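Long-range contact in beta-1,3-1,4-glucanase (Caldicellulosiruptor sp. F32, PDB 5H4R), which probably hydrolyses mixed-linkage beta-1,3-1,4-glucans as a lichenase of glycoside hydrolase family 5, and binds cellotetraose in its engineered form: residues Ser110-Gln123 against Lys161-Phe174. The protein carries 1 engineered substitution. Numbering follows the deposited sequence.
Sequences SNFTISKRWLDRVQ and KYVKSIWTQVATRF
Gln169 NE2 donates to Phe112 O at 2.8 Å, nearly straight at 166° and within the plane of its own amide, while its second bond goes to Ser165 O. The same amide's OE1 accepts from Ile114 N at 2.8 Å, on a lone pair in the carbonyl plane. One glutamine thus bridges the backbone on either side of Thr113, tying the loop and strand 113-114 to helix 156-173 on the outside of the (beta/alpha)8 barrel, where helix 116-131 is its neighbour and the axes of 116-123 and 161-173 cross at -48°. One turn earlier, Ser165 OG donates a hydrogen bond to Asn111 O at 2.6 Å. Tyr162 CD1 points at the centre of the Phe112 ring from 3.5 Å above its plane, an edge-to-face pair with planes 86° apart; Tyr162 OH bonds Asp143. Farther along, Arg173 bends at chi2 and chi3, laying one guanidinium face on Leu119 CD2. Its NH1 makes a salt bridge to Asp120 OD1 at 2.8 Å, on the anti lone pair, and donates to Gln123 OE1 at 2.8 Å. With an alanine here, Asp120 would probably keep Lys116 as its salt-bridge partner but lose its cross-helix mate, and Gln123 OE1 its donor. Val170 CG2 meets Ile114 CD1 at 3.8 Å, and the Phe174 ring turns its edge to Gln123, Phe174 CZ lying 3.8 Å from Gln123 CA.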
ATOM      1  N   SER A 110     -24.752  13.738  -4.652  1.00 28.07           N
ATOM      2  CA  SER A 110     -24.759  13.549  -3.206  1.00 33.16           C
ATOM      3  C   SER A 110     -24.355  12.140  -2.798  1.00 31.29           C
ATOM      4  O   SER A 110     -23.951  11.940  -1.647  1.00 31.29           O
ATOM      5  CB  SER A 110     -26.138  13.875  -2.628  1.00 27.60           C
ATOM      6  OG  SER A 110     -27.173  13.295  -3.405  1.00 34.14           O
ATOM      7  N   ASN A 111     -24.431  11.158  -3.696  1.00 23.55           N
ATOM      8  CA  ASN A 111     -24.025   9.804  -3.334  1.00 15.93           C
ATOM      9  C   ASN A 111     -22.768   9.359  -4.070  1.00 14.76           C
ATOM     10  O   ASN A 111     -22.563   8.164  -4.289  1.00 15.85           O
ATOM     11  CB  ASN A 111     -25.159   8.803  -3.546  1.00 22.08           C
ATOM     12  CG  ASN A 111     -24.968   7.535  -2.687  1.00 42.04           C
ATOM     13  OD1 ASN A 111     -24.288   7.575  -1.653  1.00 25.50           O
ATOM     14  ND2 ASN A 111     -25.546   6.418  -3.118  1.00 41.89           N
ATOM     15  N   PHE A 112     -21.898  10.305  -4.419  1.00 14.57           N
ATOM     16  CA  PHE A 112     -20.534  10.017  -4.877  1.00 13.26           C
ATOM     17  C   PHE A 112     -20.517   9.035  -6.050  1.00 13.10           C
ATOM     18  O   PHE A 112     -19.821   8.009  -6.036  1.00 14.21           O
ATOM     19  CB  PHE A 112     -19.649   9.466  -3.742  1.00 14.91           C
ATOM     20  CG  PHE A 112     -19.652  10.291  -2.470  1.00 15.45           C
ATOM     21  CD1 PHE A 112     -18.957  11.490  -2.386  1.00 16.78           C
ATOM     22  CD2 PHE A 112     -20.294   9.823  -1.335  1.00 14.83           C
ATOM     23  CE1 PHE A 112     -18.941  12.224  -1.220  1.00 16.46           C
ATOM     24  CE2 PHE A 112     -20.273  10.555  -0.156  1.00 13.90           C
ATOM     25  CZ  PHE A 112     -19.596  11.753  -0.096  1.00 16.32           C
ATOM     26  N   THR A 113     -21.238   9.390  -7.098  1.00 13.92           N
ATOM     27  CA  THR A 113     -21.226   8.570  -8.301  1.00 13.96           C
ATOM     28  C   THR A 113     -19.877   8.686  -8.977  1.00 13.17           C
ATOM     29  O   THR A 113     -19.474   9.788  -9.360  1.00 13.33           O
ATOM     30  CB  THR A 113     -22.320   9.002  -9.268  1.00 17.74           C
ATOM     31  OG1 THR A 113     -23.593   8.919  -8.630  1.00 17.25           O
ATOM     32  CG2 THR A 113     -22.317   8.095 -10.492  1.00 19.76           C
ATOM     33  N   ILE A 114     -19.214   7.551  -9.182  1.00 12.88           N
ATOM     34  CA  ILE A 114     -17.910   7.537  -9.848  1.00 11.82           C
ATOM     35  C   ILE A 114     -18.107   7.710 -11.348  1.00 12.52           C
ATOM     36  O   ILE A 114     -18.940   7.038 -11.970  1.00 14.59           O
ATOM     37  CB  ILE A 114     -17.149   6.235  -9.546  1.00 11.29           C
ATOM     38  CG1 ILE A 114     -16.899   6.070  -8.038  1.00 12.64           C
ATOM     39  CG2 ILE A 114     -15.823   6.227 -10.289  1.00 12.39           C
ATOM     40  CD1 ILE A 114     -16.410   4.680  -7.660  1.00 12.71           C
ATOM     41  N   SER A 115     -17.329   8.621 -11.926  1.00 12.51           N
ATOM     42  CA  SER A 115     -17.282   8.800 -13.369  1.00 14.86           C
ATOM     43  C   SER A 115     -17.022   7.475 -14.068  1.00 13.02           C
ATOM     44  O   SER A 115     -16.063   6.766 -13.745  1.00 13.38           O
ATOM     45  CB  SER A 115     -16.176   9.789 -13.734  1.00 22.58           C
ATOM     46  OG  SER A 115     -15.722   9.537 -15.054  1.00 25.59           O
ATOM     47  N   LYS A 116     -17.893   7.148 -15.021  1.00 14.38           N
ATOM     48  CA  LYS A 116     -17.724   5.910 -15.772  1.00 15.47           C
ATOM     49  C   LYS A 116     -16.383   5.870 -16.501  1.00 14.10           C
ATOM     50  O   LYS A 116     -15.731   4.822 -16.532  1.00 15.07           O
ATOM     51  CB  LYS A 116     -18.865   5.724 -16.759  1.00 18.35           C
ATOM     52  CG  LYS A 116     -18.829   4.368 -17.444  1.00 20.40           C
ATOM     53  CD  LYS A 116     -20.034   4.176 -18.365  1.00 24.24           C
ATOM     54  CE  LYS A 116     -19.962   2.853 -19.118  1.00 41.63           C
ATOM     55  NZ  LYS A 116     -18.752   2.760 -19.987  1.00 31.27           N
ATOM     56  N   ARG A 117     -15.959   6.990 -17.106  1.00 14.07           N
ATOM     57  CA  ARG A 117     -14.708   6.974 -17.861  1.00 13.91           C
ATOM     58  C   ARG A 117     -13.536   6.664 -16.952  1.00 12.66           C
ATOM     59  O   ARG A 117     -12.628   5.917 -17.324  1.00 12.34           O
ATOM     60  CB  ARG A 117     -14.488   8.311 -18.581  1.00 14.69           C
ATOM     61  CG  ARG A 117     -15.430   8.491 -19.738  1.00 22.49           C
ATOM     62  CD  ARG A 117     -15.179   9.782 -20.476  1.00 29.93           C
ATOM     63  NE  ARG A 117     -13.895   9.792 -21.178  1.00 30.40           N
ATOM     64  CZ  ARG A 117     -12.873  10.604 -20.899  1.00 24.72           C
ATOM     65  NH1 ARG A 117     -12.958  11.497 -19.928  1.00 25.52           N
ATOM     66  NH2 ARG A 117     -11.762  10.537 -21.619  1.00 32.11           N
ATOM     67  N   TRP A 118     -13.571   7.178 -15.732  1.00 12.76           N
ATOM     68  CA  TRP A 118     -12.485   6.934 -14.789  1.00 10.98           C
ATOM     69  C   TRP A 118     -12.453   5.475 -14.351  1.00 10.42           C
ATOM     70  O   TRP A 118     -11.400   4.823 -14.379  1.00 11.30           O
ATOM     71  CB  TRP A 118     -12.642   7.862 -13.594  1.00 10.67           C
ATOM     72  CG  TRP A 118     -11.554   7.743 -12.563  1.00  9.74           C
ATOM     73  CD1 TRP A 118     -11.668   7.217 -11.316  1.00 12.27           C
ATOM     74  CD2 TRP A 118     -10.194   8.203 -12.679  1.00 10.06           C
ATOM     75  NE1 TRP A 118     -10.475   7.312 -10.653  1.00 13.22           N
ATOM     76  CE2 TRP A 118      -9.555   7.911 -11.465  1.00 10.91           C
ATOM     77  CE3 TRP A 118      -9.463   8.837 -13.695  1.00 10.64           C
ATOM     78  CZ2 TRP A 118      -8.205   8.222 -11.232  1.00 11.64           C
ATOM     79  CZ3 TRP A 118      -8.135   9.139 -13.467  1.00 11.28           C
ATOM     80  CH2 TRP A 118      -7.529   8.846 -12.238  1.00 10.81           C
ATOM     81  N   LEU A 119     -13.602   4.940 -13.931  1.00 10.63           N
ATOM     82  CA  LEU A 119     -13.635   3.554 -13.484  1.00 10.27           C
ATOM     83  C   LEU A 119     -13.299   2.596 -14.626  1.00 10.62           C
ATOM     84  O   LEU A 119     -12.580   1.604 -14.424  1.00 12.53           O
ATOM     85  CB  LEU A 119     -15.009   3.242 -12.890  1.00 10.67           C
ATOM     86  CG  LEU A 119     -15.192   1.849 -12.266  1.00 10.63           C
ATOM     87  CD1 LEU A 119     -14.150   1.553 -11.199  1.00 13.10           C
ATOM     88  CD2 LEU A 119     -16.568   1.789 -11.674  1.00 11.03           C
ATOM     89  N   ASP A 120     -13.762   2.904 -15.840  1.00 11.53           N
ATOM     90  CA  ASP A 120     -13.399   2.122 -17.020  1.00 12.05           C
ATOM     91  C   ASP A 120     -11.884   2.093 -17.232  1.00 12.70           C
ATOM     92  O   ASP A 120     -11.312   1.046 -17.558  1.00 11.48           O
ATOM     93  CB  ASP A 120     -14.055   2.696 -18.280  1.00 13.23           C
ATOM     94  CG  ASP A 120     -15.568   2.491 -18.355  1.00 17.28           C
ATOM     95  OD1 ASP A 120     -16.177   1.783 -17.527  1.00 15.94           O
ATOM     96  OD2 ASP A 120     -16.159   3.036 -19.319  1.00 19.65           O
ATOM     97  N   ARG A 121     -11.220   3.243 -17.081  1.00 12.23           N
ATOM     98  CA  ARG A 121      -9.769   3.287 -17.285  1.00 10.87           C
ATOM     99  C   ARG A 121      -9.026   2.502 -16.205  1.00  9.93           C
ATOM    100  O   ARG A 121      -8.087   1.758 -16.512  1.00 10.35           O
ATOM    101  CB  ARG A 121      -9.297   4.742 -17.351  1.00 12.41           C
ATOM    102  CG  ARG A 121      -7.772   4.889 -17.479  1.00 12.84           C
ATOM    103  CD  ARG A 121      -7.179   4.218 -18.731  1.00 11.33           C
ATOM    104  NE  ARG A 121      -5.722   4.279 -18.661  1.00 11.97           N
ATOM    105  CZ  ARG A 121      -4.891   3.420 -19.244  1.00 16.44           C
ATOM    106  NH1 ARG A 121      -5.351   2.440 -20.022  1.00 14.71           N
ATOM    107  NH2 ARG A 121      -3.586   3.558 -19.068  1.00 16.69           N
ATOM    108  N   VAL A 122      -9.424   2.654 -14.936  1.00  9.31           N
ATOM    109  CA  VAL A 122      -8.838   1.860 -13.858  1.00  8.85           C
ATOM    110  C   VAL A 122      -8.976   0.379 -14.171  1.00 11.03           C
ATOM    111  O   VAL A 122      -8.036  -0.403 -13.997  1.00 10.23           O
ATOM    112  CB  VAL A 122      -9.503   2.217 -12.515  1.00 10.96           C
ATOM    113  CG1 VAL A 122      -9.057   1.252 -11.432  1.00 10.93           C
ATOM    114  CG2 VAL A 122      -9.139   3.659 -12.115  1.00  9.49           C
ATOM    115  N   GLN A 123     -10.150  -0.026 -14.650  1.00  9.99           N
ATOM    116  CA  GLN A 123     -10.379  -1.442 -14.950  1.00 11.02           C
ATOM    117  C   GLN A 123      -9.479  -1.929 -16.079  1.00 11.67           C
ATOM    118  O   GLN A 123      -9.017  -3.079 -16.073  1.00 11.88           O
ATOM    119  CB  GLN A 123     -11.851  -1.658 -15.296  1.00 10.56           C
ATOM    120  CG  GLN A 123     -12.195  -3.109 -15.564  1.00 11.12           C
ATOM    121  CD  GLN A 123     -13.667  -3.353 -15.830  1.00 12.04           C
ATOM    122  OE1 GLN A 123     -14.401  -2.470 -16.311  1.00 13.53           O
ATOM    123  NE2 GLN A 123     -14.115  -4.577 -15.544  1.00 13.66           N
ATOM    124  N   LYS A 161     -20.955   7.102   4.396  1.00 11.03           N
ATOM    125  CA  LYS A 161     -21.609   7.188   3.093  1.00 12.09           C
ATOM    126  C   LYS A 161     -20.602   7.053   1.965  1.00 10.53           C
ATOM    127  O   LYS A 161     -20.868   6.400   0.945  1.00 10.51           O
ATOM    128  CB  LYS A 161     -22.350   8.512   2.983  1.00 13.99           C
ATOM    129  CG  LYS A 161     -23.161   8.665   1.744  1.00 15.98           C
ATOM    130  CD  LYS A 161     -23.940   9.995   1.757  1.00 24.00           C
ATOM    131  CE  LYS A 161     -24.907  10.127   0.592  1.00 33.48           C
ATOM    132  NZ  LYS A 161     -26.082   9.219   0.688  1.00 66.84           N
ATOM    133  N   TYR A 162     -19.434   7.683   2.127  1.00 10.11           N
ATOM    134  CA  TYR A 162     -18.385   7.635   1.111  1.00 11.78           C
ATOM    135  C   TYR A 162     -17.816   6.231   0.955  1.00 12.27           C
ATOM    136  O   TYR A 162     -17.702   5.718  -0.165  1.00 10.60           O
ATOM    137  CB  TYR A 162     -17.270   8.629   1.474  1.00 14.03           C
ATOM    138  CG  TYR A 162     -16.224   8.788   0.390  1.00 10.75           C
ATOM    139  CD1 TYR A 162     -16.532   9.442  -0.787  1.00 11.39           C
ATOM    140  CD2 TYR A 162     -14.919   8.290   0.541  1.00 11.90           C
ATOM    141  CE1 TYR A 162     -15.607   9.601  -1.791  1.00 11.89           C
ATOM    142  CE2 TYR A 162     -13.973   8.452  -0.489  1.00 10.50           C
ATOM    143  CZ  TYR A 162     -14.330   9.118  -1.639  1.00 11.45           C
ATOM    144  OH  TYR A 162     -13.459   9.316  -2.692  1.00 12.49           O
ATOM    145  N   VAL A 163     -17.439   5.595   2.067  1.00 12.16           N
ATOM    146  CA  VAL A 163     -16.935   4.219   2.015  1.00 12.85           C
ATOM    147  C   VAL A 163     -17.979   3.299   1.386  1.00 11.07           C
ATOM    148  O   VAL A 163     -17.678   2.525   0.467  1.00 12.18           O
ATOM    149  CB  VAL A 163     -16.524   3.750   3.425  1.00 11.77           C
ATOM    150  CG1 VAL A 163     -16.160   2.259   3.427  1.00 11.53           C
ATOM    151  CG2 VAL A 163     -15.363   4.568   3.937  1.00 12.78           C
ATOM    152  N   LYS A 164     -19.234   3.388   1.855  1.00 11.61           N
ATOM    153  CA  LYS A 164     -20.305   2.556   1.296  1.00 11.46           C
ATOM    154  C   LYS A 164     -20.441   2.771  -0.205  1.00 13.95           C
ATOM    155  O   LYS A 164     -20.530   1.808  -0.976  1.00 13.73           O
ATOM    156  CB  LYS A 164     -21.632   2.849   1.995  1.00 13.04           C
ATOM    157  CG  LYS A 164     -21.776   2.266   3.372  1.00 22.04           C
ATOM    158  CD  LYS A 164     -23.234   2.359   3.842  1.00 34.75           C
ATOM    159  CE  LYS A 164     -23.397   1.797   5.245  1.00 46.42           C
ATOM    160  NZ  LYS A 164     -24.778   1.971   5.765  1.00 43.26           N
ATOM    161  N   SER A 165     -20.462   4.029  -0.646  1.00 10.14           N
ATOM    162  CA  SER A 165     -20.739   4.300  -2.052  1.00  9.71           C
ATOM    163  C   SER A 165     -19.578   3.909  -2.946  1.00  9.54           C
ATOM    164  O   SER A 165     -19.775   3.259  -3.981  1.00 11.28           O
ATOM    165  CB  SER A 165     -21.076   5.760  -2.291  1.00 13.54           C
ATOM    166  OG  SER A 165     -21.372   5.900  -3.674  1.00 15.77           O
ATOM    167  N   ILE A 166     -18.357   4.343  -2.603  1.00  9.50           N
ATOM    168  CA  ILE A 166     -17.197   3.964  -3.405  1.00  9.75           C
ATOM    169  C   ILE A 166     -17.085   2.451  -3.500  1.00 11.88           C
ATOM    170  O   ILE A 166     -16.918   1.906  -4.598  1.00 11.99           O
ATOM    171  CB  ILE A 166     -15.903   4.581  -2.846  1.00  9.23           C
ATOM    172  CG1 ILE A 166     -15.931   6.110  -2.925  1.00 11.39           C
ATOM    173  CG2 ILE A 166     -14.680   4.036  -3.586  1.00 10.36           C
ATOM    174  CD1 ILE A 166     -16.034   6.717  -4.339  1.00 17.47           C
ATOM    175  N   TRP A 167     -17.163   1.751  -2.358  1.00 11.34           N
ATOM    176  CA  TRP A 167     -16.902   0.326  -2.399  1.00  9.93           C
ATOM    177  C   TRP A 167     -18.064  -0.454  -2.985  1.00 12.79           C
ATOM    178  O   TRP A 167     -17.820  -1.477  -3.620  1.00 12.14           O
ATOM    179  CB  TRP A 167     -16.482  -0.198  -1.021  1.00 10.12           C
ATOM    180  CG  TRP A 167     -15.025   0.057  -0.833  1.00  7.99           C
ATOM    181  CD1 TRP A 167     -14.424   0.906   0.070  1.00 10.61           C
ATOM    182  CD2 TRP A 167     -13.964  -0.504  -1.618  1.00  7.65           C
ATOM    183  NE1 TRP A 167     -13.068   0.898  -0.114  1.00 10.86           N
ATOM    184  CE2 TRP A 167     -12.754   0.042  -1.136  1.00  8.89           C
ATOM    185  CE3 TRP A 167     -13.920  -1.421  -2.672  1.00 10.10           C
ATOM    186  CZ2 TRP A 167     -11.522  -0.296  -1.676  1.00  9.09           C
ATOM    187  CZ3 TRP A 167     -12.689  -1.756  -3.210  1.00 11.98           C
ATOM    188  CH2 TRP A 167     -11.509  -1.194  -2.709  1.00  9.66           C
ATOM    189  N   THR A 168     -19.308   0.037  -2.887  1.00 10.33           N
ATOM    190  CA  THR A 168     -20.385  -0.627  -3.605  1.00 10.25           C
ATOM    191  C   THR A 168     -20.121  -0.564  -5.103  1.00 11.11           C
ATOM    192  O   THR A 168     -20.254  -1.563  -5.821  1.00 12.32           O
ATOM    193  CB  THR A 168     -21.739   0.009  -3.263  1.00 11.06           C
ATOM    194  OG1 THR A 168     -22.075  -0.235  -1.898  1.00 12.22           O
ATOM    195  CG2 THR A 168     -22.844  -0.579  -4.124  1.00 14.00           C
ATOM    196  N   GLN A 169     -19.738   0.620  -5.595  1.00  9.69           N
ATOM    197  CA  GLN A 169     -19.519   0.800  -7.022  1.00 10.34           C
ATOM    198  C   GLN A 169     -18.317   0.009  -7.497  1.00 10.34           C
ATOM    199  O   GLN A 169     -18.386  -0.674  -8.525  1.00 12.78           O
ATOM    200  CB  GLN A 169     -19.342   2.274  -7.361  1.00 10.44           C
ATOM    201  CG  GLN A 169     -20.604   3.069  -7.198  1.00 10.74           C
ATOM    202  CD  GLN A 169     -20.367   4.535  -7.387  1.00 12.76           C
ATOM    203  OE1 GLN A 169     -20.281   5.026  -8.528  1.00 12.57           O
ATOM    204  NE2 GLN A 169     -20.283   5.264  -6.281  1.00 13.69           N
ATOM    205  N   VAL A 170     -17.194   0.111  -6.782  1.00 10.05           N
ATOM    206  CA  VAL A 170     -15.982  -0.579  -7.212  1.00  9.77           C
ATOM    207  C   VAL A 170     -16.151  -2.088  -7.071  1.00 10.15           C
ATOM    208  O   VAL A 170     -15.827  -2.858  -7.987  1.00 10.38           O
ATOM    209  CB  VAL A 170     -14.766  -0.055  -6.434  1.00  9.34           C
ATOM    210  CG1 VAL A 170     -13.514  -0.861  -6.777  1.00 12.32           C
ATOM    211  CG2 VAL A 170     -14.584   1.442  -6.734  1.00 14.68           C
ATOM    212  N   ALA A 171     -16.642  -2.549  -5.920  1.00 11.32           N
ATOM    213  CA  ALA A 171     -16.786  -3.987  -5.731  1.00  9.25           C
ATOM    214  C   ALA A 171     -17.741  -4.577  -6.758  1.00 10.44           C
ATOM    215  O   ALA A 171     -17.518  -5.685  -7.265  1.00 11.06           O
ATOM    216  CB  ALA A 171     -17.268  -4.299  -4.315  1.00  9.90           C
ATOM    217  N   THR A 172     -18.811  -3.850  -7.090  1.00 10.57           N
ATOM    218  CA  THR A 172     -19.748  -4.371  -8.078  1.00  9.78           C
ATOM    219  C   THR A 172     -19.073  -4.516  -9.439  1.00  9.20           C
ATOM    220  O   THR A 172     -19.253  -5.526 -10.128  1.00 10.52           O
ATOM    221  CB  THR A 172     -20.996  -3.469  -8.166  1.00 10.71           C
ATOM    222  OG1 THR A 172     -21.713  -3.515  -6.929  1.00 13.58           O
ATOM    223  CG2 THR A 172     -21.931  -3.955  -9.265  1.00 14.20           C
ATOM    224  N   ARG A 173     -18.280  -3.525  -9.845  1.00  8.52           N
ATOM    225  CA  ARG A 173     -17.619  -3.604 -11.143  1.00 12.63           C
ATOM    226  C   ARG A 173     -16.729  -4.835 -11.223  1.00  9.54           C
ATOM    227  O   ARG A 173     -16.655  -5.481 -12.269  1.00 11.39           O
ATOM    228  CB  ARG A 173     -16.800  -2.334 -11.383  1.00 12.87           C
ATOM    229  CG  ARG A 173     -15.985  -2.305 -12.681  1.00 12.46           C
ATOM    230  CD  ARG A 173     -16.890  -2.328 -13.904  1.00 12.19           C
ATOM    231  NE  ARG A 173     -17.566  -1.043 -14.125  1.00 12.36           N
ATOM    232  CZ  ARG A 173     -17.098  -0.073 -14.906  1.00 16.09           C
ATOM    233  NH1 ARG A 173     -15.963  -0.235 -15.556  1.00 16.28           N
ATOM    234  NH2 ARG A 173     -17.782   1.045 -15.071  1.00 17.95           N
ATOM    235  N   PHE A 174     -16.018  -5.144 -10.133  1.00 10.15           N
ATOM    236  CA  PHE A 174     -14.977  -6.166 -10.125  1.00 10.39           C
ATOM    237  C   PHE A 174     -15.446  -7.472  -9.490  1.00 10.94           C
ATOM    238  O   PHE A 174     -14.609  -8.325  -9.172  1.00 12.46           O
ATOM    239  CB  PHE A 174     -13.728  -5.641  -9.408  1.00 10.31           C
ATOM    240  CG  PHE A 174     -12.985  -4.587 -10.176  1.00  8.95           C
ATOM    241  CD1 PHE A 174     -12.133  -4.918 -11.218  1.00 13.54           C
ATOM    242  CD2 PHE A 174     -13.147  -3.244  -9.857  1.00  8.83           C
ATOM    243  CE1 PHE A 174     -11.441  -3.937 -11.913  1.00 11.68           C
ATOM    244  CE2 PHE A 174     -12.464  -2.272 -10.546  1.00  8.58           C
ATOM    245  CZ  PHE A 174     -11.635  -2.602 -11.585  1.00  9.44           C
TER
HETATM  246  O   HOH W   1     -27.483  11.033  -1.386  1.00 35.79           O
HETATM  247  O   HOH W   2     -23.444   5.696   0.276  1.00 21.94           O